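Local coordinates for uncharacterized protein (Parabacteroides merdae ATCC 43184, PDB 4OPW) that is of unknown function but is probably a surface adhesin, its chain coiled into a solenoid of beta-strands like the head domain of auto-transporter adhesins, at residues K6-L11 with D48-P53; I24-V29 with G95-I100; I43-D48 with T77-K82; H52-I57 with K69-D74. All blocks are in the same frame, centred on the assembly; numbering follows the deposited sequence.

Contact 1. Residues K6-L11 with D48-P53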
loop_
_atom_site.group_PDB
_atom_site.type_symbol
_atom_site.label_atom_id
_atom_site.label_comp_id
_atom_site.label_asym_id
_atom_site.label_seq_id
_atom_site.Cartn_x
_atom_site.Cartn_y
_atom_site.Cartn_z
ATOM N N LYS A 6 -9.433 26.341 11.501
ATOM C CA LYS A 6 -10.347 25.257 11.164
ATOM C C LYS A 6 -11.049 25.590 9.871
ATOM O O LYS A 6 -11.230 26.765 9.550
ATOM C CB LYS A 6 -11.365 24.966 12.299
ATOM C CG LYS A 6 -12.352 26.097 12.593
ATOM C CD LYS A 6 -13.367 25.662 13.642
ATOM C CE LYS A 6 -14.246 26.796 14.070
ATOM N NZ LYS A 6 -15.252 26.347 15.088
ATOM N N GLY A 7 -11.433 24.553 9.145
ATOM C CA GLY A 7 -12.158 24.710 7.899
ATOM C C GLY A 7 -13.491 25.408 8.076
ATOM O O GLY A 7 -14.208 25.162 9.058
ATOM N N ASN A 8 -13.837 26.294 7.118
ATOM C CA ASN A 8 -15.101 27.039 7.159
ATOM C C ASN A 8 -16.261 26.220 6.514
ATOM O O ASN A 8 -17.374 26.743 6.338
ATOM C CB ASN A 8 -14.930 28.411 6.468
ATOM C CG ASN A 8 -14.817 28.369 4.954
ATOM O OD1 ASN A 8 -14.794 27.302 4.315
ATOM N ND2 ASN A 8 -14.764 29.545 4.335
ATOM N N GLY A 9 -15.977 24.972 6.131
ATOM C CA GLY A 9 -16.983 24.066 5.578
ATOM C C GLY A 9 -17.340 24.249 4.119
ATOM O O GLY A 9 -18.192 23.517 3.617
ATOM N N LYS A 10 -16.691 25.205 3.426
ATOM C CA LYS A 10 -16.945 25.480 2.012
ATOM C C LYS A 10 -15.761 24.978 1.184
ATOM O O LYS A 10 -14.723 25.630 1.110
ATOM C CB LYS A 10 -17.205 26.969 1.757
ATOM C CG LYS A 10 -18.381 27.496 2.559
ATOM C CD LYS A 10 -18.560 28.961 2.367
ATOM C CE LYS A 10 -19.782 29.471 3.096
ATOM N NZ LYS A 10 -20.055 30.887 2.741
ATOM N N LEU A 11 -15.919 23.795 0.592
ATOM C CA LEU A 11 -14.865 23.197 -0.214
ATOM C C LEU A 11 -14.629 23.975 -1.496
ATOM O O LEU A 11 -15.576 24.464 -2.118
ATOM C CB LEU A 11 -15.173 21.724 -0.555
ATOM C CG LEU A 11 -15.319 20.717 0.597
ATOM C CD1 LEU A 11 -15.696 19.342 0.036
ATOM C CD2 LEU A 11 -14.010 20.591 1.410
ATOM N N ASP A 48 -11.305 22.937 2.493
ATOM C CA ASP A 48 -12.087 24.138 2.834
ATOM C C ASP A 48 -11.374 25.350 2.248
ATOM O O ASP A 48 -10.144 25.424 2.326
ATOM C CB ASP A 48 -12.247 24.286 4.352
ATOM C CG ASP A 48 -12.822 23.042 4.990
ATOM O OD1 ASP A 48 -12.148 21.985 4.946
ATOM O OD2 ASP A 48 -13.867 23.154 5.643
ATOM N N GLU A 49 -12.120 26.249 1.601
ATOM C CA GLU A 49 -11.497 27.378 0.896
ATOM C C GLU A 49 -10.482 28.172 1.750
ATOM O O GLU A 49 -9.430 28.546 1.228
ATOM C CB GLU A 49 -12.564 28.332 0.323
ATOM C CG GLU A 49 -13.612 28.778 1.325
ATOM C CD GLU A 49 -14.684 29.702 0.784
ATOM O OE1 GLU A 49 -14.993 29.635 -0.426
ATOM O OE2 GLU A 49 -15.208 30.508 1.579
ATOM N N ASN A 50 -10.778 28.394 3.061
ATOM C CA ASN A 50 -9.880 29.177 3.930
ATOM C C ASN A 50 -8.617 28.396 4.336
ATOM O O ASN A 50 -7.714 28.994 4.942
ATOM C CB ASN A 50 -10.640 29.651 5.189
ATOM C CG ASN A 50 -11.064 28.506 6.090
ATOM O OD1 ASN A 50 -11.667 27.526 5.637
ATOM N ND2 ASN A 50 -10.685 28.564 7.363
ATOM N N LEU A 51 -8.524 27.091 3.977
ATOM C CA LEU A 51 -7.369 26.279 4.366
ATOM C C LEU A 51 -6.305 26.153 3.255
ATOM O O LEU A 51 -5.190 25.702 3.543
ATOM C CB LEU A 51 -7.818 24.881 4.843
ATOM C CG LEU A 51 -8.666 24.881 6.129
ATOM C CD1 LEU A 51 -9.039 23.442 6.523
ATOM C CD2 LEU A 51 -7.914 25.554 7.300
ATOM N N HIS A 52 -6.622 26.588 2.007
ATOM C CA HIS A 52 -5.640 26.504 0.906
ATOM C C HIS A 52 -4.290 27.180 1.254
ATOM O O HIS A 52 -3.251 26.592 0.902
ATOM C CB HIS A 52 -6.195 27.070 -0.398
ATOM C CG HIS A 52 -7.138 26.129 -1.081
ATOM N ND1 HIS A 52 -6.673 25.064 -1.842
ATOM C CD2 HIS A 52 -8.491 26.106 -1.067
ATOM C CE1 HIS A 52 -7.754 24.450 -2.289
ATOM N NE2 HIS A 52 -8.871 25.035 -1.847
ATOM N N PRO A 53 -4.237 28.307 2.021
ATOM C CA PRO A 53 -2.915 28.900 2.342
ATOM C C PRO A 53 -2.041 27.998 3.205
ATOM O O PRO A 53 -0.831 28.203 3.245
ATOM C CB PRO A 53 -3.287 30.179 3.118
ATOM C CG PRO A 53 -4.646 30.521 2.630
ATOM C CD PRO A 53 -5.327 29.185 2.515
HETATM O O HOH W 1 -15.829 27.620 -2.065
#
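An Asx turn at Asn8 shapes the loop that leads from strand 4-6 into strand 11-17, and this loop lies against the chain leaving strand 42-46, at the N-terminal end of the beta-solenoid. Asn8 OD1 takes the backbone N of Lys10 at 3.0 Å, closing the turn, while its amide nitrogen reaches across to Glu49. There ND2 gives a bond of 3.0 Å to Glu49 OE2, meeting that oxygen on its anti side, with amide and carboxylate planes turned 48° apart. Asparagine suits the place because one amide both accepts within its own loop and donates to the other.

Asn50 works in a comparable way from the opposite segment. With CG set between its backbone N and carbonyl carbon (chi1 66°), its amide faces the 6-8 backbone: ND2 donates to Lys6 O at 2.9 Å, and OD1 accepts from Asn8 N at 2.9 Å. Lys6 O lies in the plane of the Asn50 amide, though ND2 is tilted from the plane of that carbonyl. Gly7, between these two bonds, has no side chain and lets Asp48 OD2 approach its CA at 3.2 Å, with Leu51 CD1 also close. Asp48 OD2 uses its anti lone pair for the N of Gly9, and the same oxygen also accepts from the hydroxyl of Thr77. Gly9 itself has a positive phi, which glycine adopts easily. The loop is fastened at its far end by Glu49 N, which donates to Lys10 O at 2.7 Å, and a water donates both to Leu11 O and, at 2.7 Å, to Glu49 OE1.

Contact 2. Residues I24-V29 with G95-I100. With EDO (1,2-ethanediol), chain C.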
loop_
_atom_site.group_PDB
_atom_site.type_symbol
_atom_site.label_atom_id
_atom_site.label_comp_id
_atom_site.label_asym_id
_atom_site.label_seq_id
_atom_site.Cartn_x
_atom_site.Cartn_y
_atom_site.Cartn_z
ATOM N N ILE A 24 6.038 9.328 -3.087
ATOM C CA ILE A 24 4.993 10.064 -2.382
ATOM C C ILE A 24 5.017 9.724 -0.891
ATOM O O ILE A 24 5.156 8.554 -0.529
ATOM C CB ILE A 24 3.587 9.738 -2.993
ATOM C CG1 ILE A 24 3.489 10.145 -4.483
ATOM C CG2 ILE A 24 2.444 10.412 -2.171
ATOM C CD1 ILE A 24 2.259 9.516 -5.271
ATOM N N LYS A 25 4.845 10.743 -0.043
ATOM C CA LYS A 25 4.755 10.583 1.410
ATOM C C LYS A 25 3.685 11.503 1.951
ATOM O O LYS A 25 3.688 12.698 1.657
ATOM C CB LYS A 25 6.111 10.844 2.084
ATOM C CG LYS A 25 6.162 10.599 3.586
ATOM C CD LYS A 25 7.595 10.777 4.086
ATOM C CE LYS A 25 7.739 10.701 5.585
ATOM N NZ LYS A 25 9.144 10.944 6.013
ATOM N N PHE A 26 2.755 10.962 2.735
ATOM C CA PHE A 26 1.725 11.802 3.363
ATOM C C PHE A 26 1.163 11.079 4.580
ATOM O O PHE A 26 1.204 9.848 4.654
ATOM C CB PHE A 26 0.602 12.207 2.370
ATOM C CG PHE A 26 -0.222 11.081 1.766
ATOM C CD1 PHE A 26 0.370 10.121 0.950
ATOM C CD2 PHE A 26 -1.606 11.066 1.900
ATOM C CE1 PHE A 26 -0.385 9.088 0.386
ATOM C CE2 PHE A 26 -2.375 10.066 1.284
ATOM C CZ PHE A 26 -1.750 9.061 0.566
ATOM N N ASP A 27 0.637 11.857 5.523
ATOM C CA ASP A 27 0.112 11.374 6.787
ATOM C C ASP A 27 -1.104 12.195 7.144
ATOM O O ASP A 27 -0.986 13.397 7.339
ATOM C CB ASP A 27 1.219 11.507 7.870
ATOM C CG ASP A 27 0.910 10.973 9.258
ATOM O OD1 ASP A 27 -0.084 10.239 9.407
ATOM O OD2 ASP A 27 1.734 11.193 10.169
ATOM N N GLY A 28 -2.261 11.555 7.207
ATOM C CA GLY A 28 -3.505 12.237 7.567
ATOM C C GLY A 28 -4.659 11.726 6.742
ATOM O O GLY A 28 -4.449 10.939 5.810
ATOM N N VAL A 29 -5.877 12.182 7.070
ATOM C CA VAL A 29 -7.084 11.714 6.410
ATOM C C VAL A 29 -7.249 12.466 5.076
ATOM O O VAL A 29 -8.057 13.392 4.943
ATOM C CB VAL A 29 -8.318 11.777 7.335
ATOM C CG1 VAL A 29 -9.527 11.128 6.654
ATOM C CG2 VAL A 29 -8.010 11.082 8.666
ATOM N N GLY A 95 -1.898 7.459 8.727
ATOM C CA GLY A 95 -2.947 8.257 9.348
ATOM C C GLY A 95 -4.322 8.236 8.729
ATOM O O GLY A 95 -4.998 9.271 8.689
ATOM N N ASN A 96 -4.775 7.044 8.313
ATOM C CA ASN A 96 -6.112 6.813 7.806
ATOM C C ASN A 96 -6.368 7.548 6.472
ATOM O O ASN A 96 -7.493 7.947 6.169
ATOM C CB ASN A 96 -7.187 7.149 8.882
ATOM C CG ASN A 96 -8.328 6.159 8.921
ATOM O OD1 ASN A 96 -8.672 5.517 7.917
ATOM N ND2 ASN A 96 -8.963 6.030 10.084
ATOM N N ALA A 97 -5.310 7.676 5.661
ATOM C CA ALA A 97 -5.390 8.199 4.307
ATOM C C ALA A 97 -5.981 7.146 3.351
ATOM O O ALA A 97 -6.011 5.954 3.691
ATOM C CB ALA A 97 -3.972 8.551 3.832
ATOM N N ASN A 98 -6.468 7.612 2.208
ATOM C CA ASN A 98 -6.922 6.771 1.123
ATOM C C ASN A 98 -5.967 7.032 -0.046
ATOM O O ASN A 98 -5.903 8.170 -0.529
ATOM C CB ASN A 98 -8.385 7.073 0.742
ATOM C CG ASN A 98 -9.454 6.632 1.722
ATOM O OD1 ASN A 98 -9.285 5.717 2.539
ATOM N ND2 ASN A 98 -10.624 7.251 1.617
ATOM N N PHE A 99 -5.148 6.040 -0.428
ATOM C CA PHE A 99 -4.298 6.179 -1.616
ATOM C C PHE A 99 -4.897 5.321 -2.716
ATOM O O PHE A 99 -5.082 4.121 -2.517
ATOM C CB PHE A 99 -2.815 5.808 -1.379
ATOM C CG PHE A 99 -1.997 5.977 -2.641
ATOM C CD1 PHE A 99 -1.440 7.212 -2.970
ATOM C CD2 PHE A 99 -1.790 4.905 -3.506
ATOM C CE1 PHE A 99 -0.692 7.372 -4.144
ATOM C CE2 PHE A 99 -1.020 5.059 -4.669
ATOM C CZ PHE A 99 -0.501 6.300 -4.994
ATOM N N ILE A 100 -5.232 5.931 -3.850
ATOM C CA ILE A 100 -5.785 5.186 -4.979
ATOM C C ILE A 100 -4.957 5.441 -6.237
ATOM O O ILE A 100 -4.793 6.601 -6.633
ATOM C CB ILE A 100 -7.288 5.532 -5.248
ATOM C CG1 ILE A 100 -8.214 5.196 -4.033
ATOM C CG2 ILE A 100 -7.782 4.835 -6.517
ATOM C CD1 ILE A 100 -9.672 5.698 -4.170
HETATM C C1 EDO C . -4.312 16.186 7.026
HETATM O O1 EDO C . -4.168 16.056 8.436
HETATM C C2 EDO C . -2.977 16.685 6.426
HETATM O O2 EDO C . -1.922 15.862 6.857
#
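Phe26 sets the CE2 corner of its ring against the methyl of Ala97, with CE2 3.4 Å from Ala97 CB. That methyl approaches the ring obliquely, whereas Phe99 CB lies at the edge, in the ring plane, 3.9 Å from Phe26 CZ. The phenyl gets there because CG is placed between the backbone N and the carbonyl carbon (chi1 62°), which turns the ring from its strand toward 95-100. The Phe26 and Phe99 side chains cross at about a right angle. Further along, Ile24 extends CD1 to the edge of the Phe99 ring, 3.8 Å from CE1, the longer branch of the isoleucine carrying the methyl that makes the contact.

These residues fill the interior of a right-handed beta-solenoid, as expected for the pectate-lyase-like clan: strand 24-27 belongs to one face and strand 98-100 to another, their axes 9.9 Å apart, so side chains rather than backbone bonds join them. Phe32 and Tyr34 of strand 31-36 add further aromatic bulk, and Val120 and Leu122 of the next turn also touch Phe99.

Where the chain rounds the corner the packing becomes one of backbone. Ala97 CB sits 3.1 Å from Gly28 O, a close fit that favours a small residue. Glycine suits Gly95, whose CA faces Asp27 OD1 and Gly28 N with little room between, and both Gly28 and Gly95 have positive phi. Val29 flanks this corner, its CG2 reaching Gly95 O at 3.5 Å and Asn96 CB at 4.0 Å. An ethanediol, probably from the crystallisation liquor, donates through O2 to Asp27 O, 2.7 Å away.

Contact 3. Residues I43-D48 with T77-K82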
loop_
_atom_site.group_PDB
_atom_site.type_symbol
_atom_site.label_atom_id
_atom_site.label_comp_id
_atom_site.label_asym_id
_atom_site.label_seq_id
_atom_site.Cartn_x
_atom_site.Cartn_y
_atom_site.Cartn_z
ATOM N N ILE A 43 -1.223 19.201 -9.947
ATOM C CA ILE A 43 -1.735 18.798 -8.644
ATOM C C ILE A 43 -3.020 19.593 -8.408
ATOM O O ILE A 43 -3.050 20.814 -8.582
ATOM C CB ILE A 43 -0.713 18.873 -7.482
ATOM C CG1 ILE A 43 -1.291 18.242 -6.180
ATOM C CG2 ILE A 43 -0.147 20.291 -7.264
ATOM C CD1 ILE A 43 -0.228 17.764 -5.173
ATOM N N GLU A 44 -4.086 18.873 -8.070
ATOM C CA GLU A 44 -5.395 19.447 -7.812
ATOM C C GLU A 44 -5.744 19.170 -6.357
ATOM O O GLU A 44 -5.745 18.007 -5.928
ATOM C CB GLU A 44 -6.396 18.817 -8.797
ATOM C CG GLU A 44 -7.735 19.514 -8.860
ATOM C CD GLU A 44 -8.606 19.017 -9.997
ATOM O OE1 GLU A 44 -8.830 17.789 -10.089
ATOM O OE2 GLU A 44 -9.085 19.863 -10.784
ATOM N N ILE A 45 -6.001 20.251 -5.593
ATOM C CA ILE A 45 -6.312 20.193 -4.163
ATOM C C ILE A 45 -7.726 20.658 -3.910
ATOM O O ILE A 45 -8.082 21.777 -4.305
ATOM C CB ILE A 45 -5.314 21.071 -3.312
ATOM C CG1 ILE A 45 -3.834 20.746 -3.574
ATOM C CG2 ILE A 45 -5.654 21.069 -1.783
ATOM C CD1 ILE A 45 -3.357 19.323 -3.126
ATOM N N THR A 46 -8.506 19.830 -3.190
ATOM C CA THR A 46 -9.833 20.196 -2.696
ATOM C C THR A 46 -9.761 20.203 -1.169
ATOM O O THR A 46 -9.442 19.174 -0.555
ATOM C CB THR A 46 -10.942 19.257 -3.216
ATOM O OG1 THR A 46 -10.881 19.230 -4.630
ATOM C CG2 THR A 46 -12.341 19.709 -2.775
ATOM N N VAL A 47 -10.066 21.346 -0.560
ATOM C CA VAL A 47 -10.065 21.496 0.898
ATOM C C VAL A 47 -10.949 22.713 1.220
ATOM O O VAL A 47 -11.301 23.459 0.301
ATOM C CB VAL A 47 -8.593 21.608 1.442
ATOM C CG1 VAL A 47 -7.955 22.968 1.103
ATOM C CG2 VAL A 47 -8.514 21.317 2.945
ATOM N N ASP A 48 -11.305 22.937 2.493
ATOM C CA ASP A 48 -12.087 24.138 2.834
ATOM C C ASP A 48 -11.374 25.350 2.248
ATOM O O ASP A 48 -10.144 25.424 2.326
ATOM C CB ASP A 48 -12.247 24.286 4.352
ATOM C CG ASP A 48 -12.822 23.042 4.990
ATOM O OD1 ASP A 48 -12.148 21.985 4.946
ATOM O OD2 ASP A 48 -13.867 23.154 5.643
ATOM N N THR A 77 -12.922 19.783 6.417
ATOM C CA THR A 77 -14.121 19.064 5.957
ATOM C C THR A 77 -13.737 17.822 5.119
ATOM O O THR A 77 -14.245 16.726 5.352
ATOM C CB THR A 77 -15.013 20.043 5.169
ATOM O OG1 THR A 77 -15.386 21.114 6.059
ATOM C CG2 THR A 77 -16.294 19.372 4.597
ATOM N N LYS A 78 -12.834 18.018 4.159
ATOM C CA LYS A 78 -12.323 16.960 3.290
ATOM C C LYS A 78 -11.029 17.472 2.707
ATOM O O LYS A 78 -10.838 18.692 2.632
ATOM C CB LYS A 78 -13.366 16.619 2.186
ATOM C CG LYS A 78 -13.083 15.299 1.445
ATOM C CD LYS A 78 -14.341 14.737 0.817
ATOM C CE LYS A 78 -14.083 13.473 0.029
ATOM N NZ LYS A 78 -13.633 12.334 0.891
ATOM N N PHE A 79 -10.126 16.561 2.346
ATOM C CA PHE A 79 -8.833 16.938 1.773
ATOM C C PHE A 79 -8.553 15.941 0.640
ATOM O O PHE A 79 -8.257 14.770 0.901
ATOM C CB PHE A 79 -7.749 16.942 2.864
ATOM C CG PHE A 79 -6.393 17.555 2.573
ATOM C CD1 PHE A 79 -5.903 17.625 1.272
ATOM C CD2 PHE A 79 -5.563 17.963 3.612
ATOM C CE1 PHE A 79 -4.641 18.162 1.013
ATOM C CE2 PHE A 79 -4.301 18.501 3.355
ATOM C CZ PHE A 79 -3.847 18.596 2.058
ATOM N N ILE A 80 -8.748 16.393 -0.614
ATOM C CA ILE A 80 -8.552 15.550 -1.791
ATOM C C ILE A 80 -7.350 16.040 -2.573
ATOM O O ILE A 80 -7.212 17.236 -2.817
ATOM C CB ILE A 80 -9.819 15.512 -2.719
ATOM C CG1 ILE A 80 -11.125 15.212 -1.934
ATOM C CG2 ILE A 80 -9.629 14.508 -3.896
ATOM C CD1 ILE A 80 -12.427 15.404 -2.804
ATOM N N VAL A 81 -6.490 15.098 -2.970
ATOM C CA VAL A 81 -5.319 15.358 -3.796
ATOM C C VAL A 81 -5.478 14.545 -5.083
ATOM O O VAL A 81 -5.754 13.342 -5.022
ATOM C CB VAL A 81 -3.992 15.024 -3.060
ATOM C CG1 VAL A 81 -2.776 15.231 -3.981
ATOM C CG2 VAL A 81 -3.854 15.865 -1.797
ATOM N N LYS A 82 -5.352 15.204 -6.246
ATOM C CA LYS A 82 -5.355 14.522 -7.534
ATOM C C LYS A 82 -4.073 14.928 -8.264
ATOM O O LYS A 82 -3.892 16.111 -8.540
ATOM C CB LYS A 82 -6.607 14.845 -8.366
ATOM C CG LYS A 82 -6.652 14.030 -9.664
ATOM C CD LYS A 82 -7.842 14.377 -10.545
ATOM C CE LYS A 82 -7.613 13.884 -11.951
ATOM N NZ LYS A 82 -8.878 13.766 -12.716
#
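Thr46 and Ile80 face each other as an antiparallel hydrogen-bonded pair, each backbone N giving a 2.9 Å bond to the other's O. Glu44 and Lys82 repeat the pattern two residues along, both bonds 2.8 Å. Their side chains run alongside each other, Glu44 OE1 lying 3.6 Å from Lys82 CD; the charged ends are not in contact, but their opposite charges probably attract.

On the other face Ile45 and Val81 form the non-hydrogen-bonded pair. Ile45 CD1 touches Val81 CG2 at 3.7 Å, and Ile43 CD1 comes to Val81 CG1, so branched aliphatic residues, at ease in strands, build an apolar face. Val81 CG1 stands anti to the backbone N (chi1 177°), which spreads its two methyls to the two isoleucines.

Beyond the corner at Val47, Asp48 grips Thr77 with both carboxylate oxygens: OD1 takes Thr77 N at 2.8 Å through its syn lone pair, and OD2 takes the hydroxyl at 2.6 Å. Thr46 OG1 is hydrogen-bonded to Thr13 OG1, and Lys78 forms a salt bridge with Asp31. Strand 42-46 pairs antiparallel with both 11-17 and 80-85, its apolar face packed on Val55 and Ile57 of strand 55-60.

Contact 4. Residues H52-I57 with K69-D74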
loop_
_atom_site.group_PDB
_atom_site.type_symbol
_atom_site.label_atom_id
_atom_site.label_comp_id
_atom_site.label_asym_id
_atom_site.label_seq_id
_atom_site.Cartn_x
_atom_site.Cartn_y
_atom_site.Cartn_z
ATOM N N HIS A 52 -6.622 26.588 2.007
ATOM C CA HIS A 52 -5.640 26.504 0.906
ATOM C C HIS A 52 -4.290 27.180 1.254
ATOM O O HIS A 52 -3.251 26.592 0.902
ATOM C CB HIS A 52 -6.195 27.070 -0.398
ATOM C CG HIS A 52 -7.138 26.129 -1.081
ATOM N ND1 HIS A 52 -6.673 25.064 -1.842
ATOM C CD2 HIS A 52 -8.491 26.106 -1.067
ATOM C CE1 HIS A 52 -7.754 24.450 -2.289
ATOM N NE2 HIS A 52 -8.871 25.035 -1.847
ATOM N N PRO A 53 -4.237 28.307 2.021
ATOM C CA PRO A 53 -2.915 28.900 2.342
ATOM C C PRO A 53 -2.041 27.998 3.205
ATOM O O PRO A 53 -0.831 28.203 3.245
ATOM C CB PRO A 53 -3.287 30.179 3.118
ATOM C CG PRO A 53 -4.646 30.521 2.630
ATOM C CD PRO A 53 -5.327 29.185 2.515
ATOM N N TYR A 54 -2.639 26.999 3.887
ATOM C CA TYR A 54 -1.916 26.088 4.780
ATOM C C TYR A 54 -1.596 24.758 4.102
ATOM O O TYR A 54 -0.940 23.927 4.714
ATOM C CB TYR A 54 -2.715 25.851 6.078
ATOM C CG TYR A 54 -3.110 27.156 6.739
ATOM C CD1 TYR A 54 -2.154 27.972 7.342
ATOM C CD2 TYR A 54 -4.406 27.650 6.629
ATOM C CE1 TYR A 54 -2.493 29.223 7.871
ATOM C CE2 TYR A 54 -4.756 28.901 7.155
ATOM C CZ TYR A 54 -3.797 29.676 7.786
ATOM O OH TYR A 54 -4.119 30.898 8.336
ATOM N N VAL A 55 -2.006 24.574 2.845
ATOM C CA VAL A 55 -1.725 23.325 2.123
ATOM C C VAL A 55 -0.239 23.297 1.738
ATOM O O VAL A 55 0.263 24.212 1.075
ATOM C CB VAL A 55 -2.680 23.109 0.913
ATOM C CG1 VAL A 55 -2.223 21.928 0.043
ATOM C CG2 VAL A 55 -4.108 22.883 1.403
ATOM N N ASN A 56 0.461 22.243 2.214
ATOM C CA ASN A 56 1.883 22.031 1.952
ATOM C C ASN A 56 2.082 21.046 0.798
ATOM O O ASN A 56 1.610 19.921 0.875
ATOM C CB ASN A 56 2.582 21.487 3.227
ATOM C CG ASN A 56 4.073 21.269 3.087
ATOM O OD1 ASN A 56 4.798 22.059 2.475
ATOM N ND2 ASN A 56 4.573 20.186 3.667
ATOM N N ILE A 57 2.736 21.496 -0.280
ATOM C CA ILE A 57 3.128 20.688 -1.444
ATOM C C ILE A 57 4.616 20.911 -1.539
ATOM O O ILE A 57 5.045 22.028 -1.842
ATOM C CB ILE A 57 2.363 21.065 -2.756
ATOM C CG1 ILE A 57 0.844 20.847 -2.600
ATOM C CG2 ILE A 57 2.934 20.289 -3.973
ATOM C CD1 ILE A 57 0.004 21.657 -3.601
ATOM N N LYS A 69 0.910 23.082 6.654
ATOM C CA LYS A 69 2.037 23.884 7.153
ATOM C C LYS A 69 1.534 25.257 7.584
ATOM O O LYS A 69 0.472 25.694 7.131
ATOM C CB LYS A 69 3.144 24.031 6.084
ATOM C CG LYS A 69 2.658 24.676 4.774
ATOM C CD LYS A 69 3.605 25.724 4.213
ATOM C CE LYS A 69 3.155 26.209 2.851
ATOM N NZ LYS A 69 1.857 26.938 2.898
ATOM N N GLY A 70 2.296 25.936 8.438
ATOM C CA GLY A 70 1.992 27.310 8.859
ATOM C C GLY A 70 0.939 27.582 9.904
ATOM O O GLY A 70 0.750 28.743 10.289
ATOM N N ALA A 71 0.222 26.557 10.325
ATOM C CA ALA A 71 -0.820 26.610 11.362
ATOM C C ALA A 71 -1.176 25.224 11.777
ATOM O O ALA A 71 -0.910 24.278 11.033
ATOM C CB ALA A 71 -2.074 27.329 10.856
ATOM N N LYS A 72 -1.812 25.096 12.950
ATOM C CA LYS A 72 -2.316 23.802 13.413
ATOM C C LYS A 72 -3.771 23.722 12.917
ATOM O O LYS A 72 -4.572 24.578 13.276
ATOM C CB LYS A 72 -2.216 23.695 14.957
ATOM C CG LYS A 72 -0.782 23.749 15.489
ATOM C CD LYS A 72 -0.678 24.655 16.711
ATOM C CE LYS A 72 0.686 24.612 17.360
ATOM N NZ LYS A 72 0.774 25.540 18.520
ATOM N N VAL A 73 -4.094 22.738 12.066
ATOM C CA VAL A 73 -5.453 22.652 11.522
ATOM C C VAL A 73 -6.247 21.747 12.452
ATOM O O VAL A 73 -6.017 20.543 12.494
ATOM C CB VAL A 73 -5.478 22.180 10.032
ATOM C CG1 VAL A 73 -6.914 22.027 9.530
ATOM C CG2 VAL A 73 -4.699 23.160 9.136
ATOM N N ASP A 74 -7.149 22.332 13.215
ATOM C CA ASP A 74 -7.952 21.586 14.187
ATOM C C ASP A 74 -9.015 20.712 13.539
ATOM O O ASP A 74 -9.428 19.701 14.119
ATOM C CB ASP A 74 -8.639 22.561 15.158
ATOM C CG ASP A 74 -7.699 23.275 16.124
ATOM O OD1 ASP A 74 -6.580 22.763 16.356
ATOM O OD2 ASP A 74 -8.093 24.314 16.662
#
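Lys69 N donates to Tyr54 O at 2.8 Å, at the point where a short 3-10 turn (closed by Val55 N to His52 O) passes into strand 55-57. The Lys69 carbonyl also meets Tyr54: its oxygen lies at the edge of the tyrosine ring, in the ring plane, 3.5 Å from CD1. Beyond that carbonyl the chain turns at Gly70, whose positive phi is easy for glycine, and Ala71 is brought against the phenol.

The Tyr54 ring receives the Ala71 methyl obliquely, CE1 and CD1 each 3.6 Å from CB. A flat ring and a single methyl fit closely here. They make one apolar patch, and the lysine stem on Asn56 CB makes the other, in a contact at the surface. Tyr54 CG stands anti to the carbonyl carbon (chi1 -53°), which directs the ring toward 69-71.

The side chain of Lys69 is modelled in two conformations. In the one described, CG rests 3.5 Å from Asn56 CB, the two side chains crossing at about a right angle, and the aliphatic stem of lysine suits this contact. The chain then bends at its second and fourth torsions and NZ comes near Pro53 O, an approach that remains doubtful and is not a hydrogen bond.

Asn56 is backbone-bonded to Gly67, so strand 55-60 continues its pairing beside strand 63-66, while Lys72 and Asp74 bond to Val5 of strand 4-6, whose side chain touches both Tyr54 and Ala71.

In the fold
All four contacts lie on the same side of the chain's centre, toward the N-terminal end of the solenoid. Contacts 1, 3 and 4 cluster there, with centres 10 to 12 Å apart; contact 1 shares Asp48 with contact 3 and His52 and Pro53 with contact 4. Contact 2 stands deeper, 19 Å from contact 1 between centres, and touches contact 3 through Val29 and Phe79. Contacts 2 and 4 both reach the sheet holding strands 55-60, 63-66 and 23-27, and strand 31-36 pairs with both 80-85 of contact 3 and 98-101 of contact 2. Along the chain, contact 4 is nested inside 3 and 3 inside 2, whereas contact 1 crosses both 2 and 3, interweaving the N-terminal end.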